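Local structure of DNA-entry nuclease inhibitor (Bacillus subtilis subsp. subtilis, 4MQD) at residues K6-S14 with I92-D103. The protein inhibits the DNA-entry nuclease and takes part in the competence of cells for transformation, as a subunit of a complex that governs binding and entry of donor DNA. Numbering follows the deposited sequence.
Sequences KSWKPQELS and IESIMSKRLSFD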
ATOM      1  N   LYS A   6      12.198   7.416  10.663  1.00 35.49           N
ATOM      2  CA  LYS A   6      13.507   6.958  10.208  1.00 34.45           C
ATOM      3  C   LYS A   6      13.333   5.856   9.164  1.00 30.25           C
ATOM      4  O   LYS A   6      12.509   4.954   9.339  1.00 27.21           O
ATOM      5  CB  LYS A   6      14.314   6.446  11.402  1.00 37.99           C
ATOM      6  CG  LYS A   6      15.785   6.181  11.131  1.00 41.77           C
ATOM      7  CD  LYS A   6      16.538   5.974  12.440  1.00 45.38           C
ATOM      8  CE  LYS A   6      18.021   5.727  12.214  1.00 48.41           C
ATOM      9  NZ  LYS A   6      18.768   5.577  13.494  1.00 51.98           N
ATOM     10  N   SER A   7      14.094   5.948   8.074  1.00 27.56           N
ATOM     11  CA  SER A   7      14.037   4.962   6.993  1.00 26.94           C
ATOM     12  C   SER A   7      15.428   4.439   6.662  1.00 25.47           C
ATOM     13  O   SER A   7      16.423   5.154   6.809  1.00 24.55           O
ATOM     14  CB  SER A   7      13.407   5.571   5.739  1.00 27.61           C
ATOM     15  OG  SER A   7      12.002   5.686   5.871  1.00 29.66           O
ATOM     16  N   TRP A   8      15.482   3.191   6.204  1.00 24.37           N
ATOM     17  CA  TRP A   8      16.737   2.534   5.861  1.00 24.76           C
ATOM     18  C   TRP A   8      16.793   2.184   4.382  1.00 24.83           C
ATOM     19  O   TRP A   8      15.778   1.865   3.765  1.00 24.66           O
ATOM     20  CB  TRP A   8      16.910   1.254   6.682  1.00 23.93           C
ATOM     21  CG  TRP A   8      17.430   1.478   8.062  1.00 23.16           C
ATOM     22  CD1 TRP A   8      18.719   1.332   8.487  1.00 23.29           C
ATOM     23  CD2 TRP A   8      16.672   1.878   9.209  1.00 21.82           C
ATOM     24  NE1 TRP A   8      18.811   1.618   9.828  1.00 22.84           N
ATOM     25  CE2 TRP A   8      17.568   1.957  10.294  1.00 21.79           C
ATOM     26  CE3 TRP A   8      15.323   2.181   9.423  1.00 21.60           C
ATOM     27  CZ2 TRP A   8      17.158   2.323  11.576  1.00 21.66           C
ATOM     28  CZ3 TRP A   8      14.916   2.547  10.697  1.00 21.16           C
ATOM     29  CH2 TRP A   8      15.832   2.615  11.757  1.00 21.31           C
ATOM     30  N   LYS A   9      17.998   2.240   3.828  1.00 26.63           N
ATOM     31  CA  LYS A   9      18.264   1.771   2.475  1.00 28.55           C
ATOM     32  C   LYS A   9      17.845   0.301   2.347  1.00 26.80           C
ATOM     33  O   LYS A   9      18.073  -0.482   3.266  1.00 25.43           O
ATOM     34  CB  LYS A   9      19.763   1.913   2.191  1.00 31.97           C
ATOM     35  CG  LYS A   9      20.209   1.522   0.793  1.00 35.04           C
ATOM     36  CD  LYS A   9      21.728   1.506   0.712  1.00 39.33           C
ATOM     37  CE  LYS A   9      22.216   1.111  -0.673  1.00 43.25           C
ATOM     38  NZ  LYS A   9      21.835   2.108  -1.711  1.00 46.58           N
ATOM     39  N   PRO A  10      17.215  -0.078   1.220  1.00 27.03           N
ATOM     40  CA  PRO A  10      16.879  -1.491   1.027  1.00 26.46           C
ATOM     41  C   PRO A  10      18.105  -2.397   1.146  1.00 26.12           C
ATOM     42  O   PRO A  10      19.182  -2.047   0.658  1.00 25.64           O
ATOM     43  CB  PRO A  10      16.323  -1.531  -0.398  1.00 27.04           C
ATOM     44  CG  PRO A  10      15.798  -0.157  -0.637  1.00 27.91           C
ATOM     45  CD  PRO A  10      16.698   0.769   0.128  1.00 27.63           C
ATOM     46  N   GLN A  11      17.935  -3.544   1.799  1.00 26.66           N
ATOM     47  CA  GLN A  11      19.030  -4.480   2.034  1.00 26.97           C
ATOM     48  C   GLN A  11      18.727  -5.824   1.392  1.00 28.01           C
ATOM     49  O   GLN A  11      17.737  -6.473   1.735  1.00 27.16           O
ATOM     50  CB  GLN A  11      19.252  -4.672   3.536  1.00 27.35           C
ATOM     51  CG  GLN A  11      19.837  -3.457   4.243  1.00 28.01           C
ATOM     52  CD  GLN A  11      21.259  -3.148   3.813  1.00 28.88           C
ATOM     53  OE1 GLN A  11      22.000  -4.032   3.384  1.00 28.86           O
ATOM     54  NE2 GLN A  11      21.647  -1.885   3.928  1.00 30.31           N
ATOM     55  N   GLU A  12      19.586  -6.236   0.465  1.00 29.39           N
ATOM     56  CA  GLU A  12      19.459  -7.536  -0.179  1.00 31.09           C
ATOM     57  C   GLU A  12      19.786  -8.639   0.827  1.00 29.35           C
ATOM     58  O   GLU A  12      20.686  -8.489   1.652  1.00 27.91           O
ATOM     59  CB  GLU A  12      20.379  -7.623  -1.400  1.00 35.87           C
ATOM     60  CG  GLU A  12      20.089  -8.803  -2.317  1.00 40.73           C
ATOM     61  CD  GLU A  12      20.771  -8.686  -3.672  1.00 45.73           C
ATOM     62  OE1 GLU A  12      21.721  -7.884  -3.804  1.00 50.94           O
ATOM     63  OE2 GLU A  12      20.353  -9.402  -4.610  1.00 50.91           O
ATOM     64  N   LEU A  13      19.040  -9.736   0.762  1.00 28.12           N
ATOM     65  CA  LEU A  13      19.196 -10.838   1.705  1.00 28.41           C
ATOM     66  C   LEU A  13      18.798 -12.150   1.040  1.00 28.19           C
ATOM     67  O   LEU A  13      17.725 -12.244   0.441  1.00 26.45           O
ATOM     68  CB  LEU A  13      18.323 -10.597   2.941  1.00 29.31           C
ATOM     69  CG  LEU A  13      18.591 -11.467   4.173  1.00 30.12           C
ATOM     70  CD1 LEU A  13      19.907 -11.082   4.831  1.00 30.82           C
ATOM     71  CD2 LEU A  13      17.448 -11.353   5.172  1.00 30.82           C
ATOM     72  N   SER A  14      19.667 -13.154   1.138  1.00 28.16           N
ATOM     73  CA  SER A  14      19.360 -14.486   0.620  1.00 29.19           C
ATOM     74  C   SER A  14      18.515 -15.250   1.631  1.00 27.32           C
ATOM     75  O   SER A  14      18.984 -15.562   2.725  1.00 25.84           O
ATOM     76  CB  SER A  14      20.643 -15.261   0.316  1.00 31.80           C
ATOM     77  OG  SER A  14      21.345 -14.668  -0.762  1.00 36.47           O
ATOM     78  N   ILE A  92      18.616  -8.490  11.584  1.00 26.14           N
ATOM     79  CA  ILE A  92      17.740  -9.293  10.739  1.00 25.30           C
ATOM     80  C   ILE A  92      18.623 -10.236   9.935  1.00 24.74           C
ATOM     81  O   ILE A  92      19.655  -9.825   9.403  1.00 24.36           O
ATOM     82  CB  ILE A  92      16.879  -8.428   9.797  1.00 24.88           C
ATOM     83  CG1 ILE A  92      16.018  -7.460  10.619  1.00 25.22           C
ATOM     84  CG2 ILE A  92      16.016  -9.318   8.910  1.00 25.00           C
ATOM     85  CD1 ILE A  92      15.087  -6.590   9.799  1.00 25.75           C
ATOM     86  N   GLU A  93      18.223 -11.502   9.863  1.00 24.30           N
ATOM     87  CA  GLU A  93      19.054 -12.526   9.248  1.00 24.82           C
ATOM     88  C   GLU A  93      18.246 -13.773   8.899  1.00 25.33           C
ATOM     89  O   GLU A  93      17.302 -14.131   9.605  1.00 26.28           O
ATOM     90  CB  GLU A  93      20.198 -12.904  10.200  1.00 25.04           C
ATOM     91  CG  GLU A  93      21.315 -13.707   9.550  1.00 25.01           C
ATOM     92  CD  GLU A  93      22.452 -14.037  10.500  1.00 24.08           C
ATOM     93  OE1 GLU A  93      22.578 -13.381  11.556  1.00 24.40           O
ATOM     94  OE2 GLU A  93      23.228 -14.963  10.182  1.00 24.19           O
ATOM     95  N   SER A  94      18.614 -14.413   7.793  1.00 26.16           N
ATOM     96  CA  SER A  94      18.100 -15.731   7.445  1.00 28.11           C
ATOM     97  C   SER A  94      19.222 -16.736   7.688  1.00 30.42           C
ATOM     98  O   SER A  94      20.313 -16.361   8.109  1.00 33.65           O
ATOM     99  CB  SER A  94      17.641 -15.769   5.986  1.00 26.64           C
ATOM    100  OG  SER A  94      16.951 -16.974   5.701  1.00 24.65           O
ATOM    101  N   ILE A  95      18.960 -18.008   7.420  1.00 31.92           N
ATOM    102  CA  ILE A  95      19.932 -19.056   7.718  1.00 33.04           C
ATOM    103  C   ILE A  95      21.121 -18.987   6.750  1.00 34.44           C
ATOM    104  O   ILE A  95      20.960 -19.154   5.540  1.00 40.84           O
ATOM    105  CB  ILE A  95      19.259 -20.443   7.724  1.00 33.23           C
ATOM    106  CG1 ILE A  95      18.260 -20.511   8.888  1.00 34.39           C
ATOM    107  CG2 ILE A  95      20.293 -21.554   7.861  1.00 31.70           C
ATOM    108  CD1 ILE A  95      17.122 -21.480   8.684  1.00 35.95           C
HETATM  109  N   MSE A  96      22.299 -18.710   7.310  1.00 33.19           N
HETATM  110  CA  MSE A  96      23.566 -18.570   6.568  1.00 35.65           C
HETATM  111  C   MSE A  96      23.627 -17.345   5.680  1.00 30.59           C
HETATM  112  O   MSE A  96      24.496 -17.254   4.814  1.00 29.30           O
HETATM  113  CB  MSE A  96      23.907 -19.811   5.734  1.00 38.93           C
HETATM  114  CG  MSE A  96      23.927 -21.097   6.550  1.00 42.43           C
HETATM  115 SE   MSE A  96      25.618 -21.240   7.554  1.00 48.17          SE
HETATM  116  CE  MSE A  96      24.842 -22.260   9.038  1.00 52.24           C
ATOM    117  N   SER A  97      22.734 -16.383   5.895  1.00 27.92           N
ATOM    118  CA  SER A  97      22.740 -15.145   5.118  1.00 26.49           C
ATOM    119  C   SER A  97      23.686 -14.134   5.750  1.00 26.50           C
ATOM    120  O   SER A  97      24.291 -14.402   6.791  1.00 23.53           O
ATOM    121  CB  SER A  97      21.334 -14.543   5.055  1.00 26.01           C
ATOM    122  OG  SER A  97      20.993 -13.913   6.280  1.00 24.06           O
ATOM    123  N   LYS A  98      23.806 -12.969   5.117  1.00 28.09           N
ATOM    124  CA  LYS A  98      24.462 -11.822   5.741  1.00 28.86           C
ATOM    125  C   LYS A  98      23.642 -11.389   6.950  1.00 27.26           C
ATOM    126  O   LYS A  98      22.419 -11.559   6.967  1.00 26.30           O
ATOM    127  CB  LYS A  98      24.574 -10.650   4.762  1.00 32.17           C
ATOM    128  CG  LYS A  98      25.494 -10.910   3.581  1.00 36.55           C
ATOM    129  CD  LYS A  98      25.683  -9.666   2.722  1.00 41.10           C
ATOM    130  CE  LYS A  98      24.437  -9.334   1.917  1.00 44.08           C
ATOM    131  NZ  LYS A  98      24.666  -8.201   0.978  1.00 48.42           N
ATOM    132  N   ARG A  99      24.316 -10.842   7.958  1.00 25.90           N
ATOM    133  CA  ARG A  99      23.634 -10.296   9.124  1.00 25.21           C
ATOM    134  C   ARG A  99      23.368  -8.811   8.907  1.00 26.28           C
ATOM    135  O   ARG A  99      24.301  -8.021   8.767  1.00 27.35           O
ATOM    136  CB  ARG A  99      24.463 -10.503  10.392  1.00 25.03           C
ATOM    137  CG  ARG A  99      23.821  -9.913  11.641  1.00 25.73           C
ATOM    138  CD  ARG A  99      24.579 -10.271  12.906  1.00 26.52           C
ATOM    139  NE  ARG A  99      24.235 -11.605  13.400  1.00 27.09           N
ATOM    140  CZ  ARG A  99      24.521 -12.056  14.621  1.00 27.60           C
ATOM    141  NH1 ARG A  99      25.159 -11.287  15.497  1.00 28.20           N
ATOM    142  NH2 ARG A  99      24.161 -13.286  14.973  1.00 28.23           N
ATOM    143  N   LEU A 100      22.092  -8.441   8.870  1.00 26.01           N
ATOM    144  CA  LEU A 100      21.702  -7.039   8.772  1.00 25.54           C
ATOM    145  C   LEU A 100      21.618  -6.446  10.172  1.00 26.89           C
ATOM    146  O   LEU A 100      21.350  -7.163  11.138  1.00 27.13           O
ATOM    147  CB  LEU A 100      20.355  -6.900   8.062  1.00 24.66           C
ATOM    148  CG  LEU A 100      20.227  -7.604   6.708  1.00 24.27           C
ATOM    149  CD1 LEU A 100      18.850  -7.351   6.117  1.00 24.98           C
ATOM    150  CD2 LEU A 100      21.312  -7.151   5.744  1.00 23.54           C
ATOM    151  N   SER A 101      21.857  -5.142  10.274  1.00 27.44           N
ATOM    152  CA  SER A 101      21.775  -4.432  11.547  1.00 28.98           C
ATOM    153  C   SER A 101      21.002  -3.132  11.382  1.00 29.41           C
ATOM    154  O   SER A 101      21.141  -2.444  10.372  1.00 29.26           O
ATOM    155  CB  SER A 101      23.174  -4.138  12.083  1.00 30.69           C
ATOM    156  OG  SER A 101      23.877  -5.341  12.325  1.00 32.64           O
ATOM    157  N   PHE A 102      20.185  -2.809  12.381  1.00 29.76           N
ATOM    158  CA  PHE A 102      19.367  -1.601  12.362  1.00 30.68           C
ATOM    159  C   PHE A 102      19.385  -0.948  13.739  1.00 32.13           C
ATOM    160  O   PHE A 102      19.083  -1.595  14.743  1.00 31.12           O
ATOM    161  CB  PHE A 102      17.932  -1.940  11.954  1.00 29.10           C
ATOM    162  CG  PHE A 102      17.830  -2.630  10.621  1.00 28.02           C
ATOM    163  CD1 PHE A 102      17.883  -4.015  10.532  1.00 27.80           C
ATOM    164  CD2 PHE A 102      17.695  -1.893   9.454  1.00 26.91           C
ATOM    165  CE1 PHE A 102      17.797  -4.650   9.304  1.00 27.35           C
ATOM    166  CE2 PHE A 102      17.606  -2.522   8.224  1.00 26.78           C
ATOM    167  CZ  PHE A 102      17.656  -3.902   8.149  1.00 27.37           C
ATOM    168  N   ASP A 103      19.755   0.330  13.773  1.00 37.00           N
ATOM    169  CA  ASP A 103      19.843   1.087  15.017  1.00 41.56           C
ATOM    170  C   ASP A 103      18.445   1.473  15.510  1.00 41.91           C
ATOM    171  O   ASP A 103      17.960   2.575  15.253  1.00 41.39           O
ATOM    172  CB  ASP A 103      20.712   2.336  14.812  1.00 47.55           C
ATOM    173  CG  ASP A 103      20.983   3.086  16.104  1.00 52.92           C
ATOM    174  OD1 ASP A 103      21.179   2.431  17.150  1.00 60.86           O
ATOM    175  OD2 ASP A 103      21.010   4.334  16.071  1.00 60.38           O
TER
HETATM  176  O   HOH W   1      21.047   1.672  11.658  1.00 30.81           O
HETATM  177  O   HOH W   2      22.661  -6.515   1.844  1.00 37.87           O
HETATM  178  O   HOH W   3      22.683 -12.682   2.143  1.00 12.66           O
HETATM  179  O   HOH W   4      20.433 -17.932   3.027  1.00 34.61           O
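Trp-8 and Leu-13 of the edge strand 6-14 pack against Phe-102, Leu-100 and the turn before them, where the edges of the two sheets of what looks like a beta-sandwich meet: strand 6-14 is an outermost strand of the mixed sheet and strand 100-102 of the antiparallel one. Strands 11-14 and 100-102 run roughly antiparallel (140°), but their axes come no nearer than 9.6 Å and no direct hydrogen bond joins the two segments, so side chains and water fill the seam.

The dry part is tight. Phe-102 turns its ring edge onto one face of the Trp-8 indole in a T-shaped pair, planes at 76°, with Phe-102 CD2 3.5 Å from Trp-8 CD1; Phe-64 of the neighbouring strand 59-66 meets both rings. Next along, Leu-100 CD1 rests on Gln-11 CB, the two side chains running past each other in opposite directions. Leu-13 takes CG anti to its own nitrogen (chi1 -166°), which carries CD1 against the end of the turn, 3.3 Å from Lys-98 O and close to Ser-97 OG. That hydroxyl also accepts a hydrogen bond from Ser-94 N, bracing the type II turn from Ser-94 to Ser-97.

The outer side is looser and wet. Lys-6, fully extended, brings NZ to a long salt bridge of 3.6 Å with Asp-103 OD2. One water links Ser-14 N to Lys-98 N, another Ser-14 O to Ile-95 O. Lys-98, bent at chi3, reaches Gln-11 and Glu-12 through a third, which accepts from NZ and donates to Gln-11 OE1 and Glu-12 O. Lying at the indole's edge, a fourth water accepts from both Trp-8 NE1 and Asp-103 N.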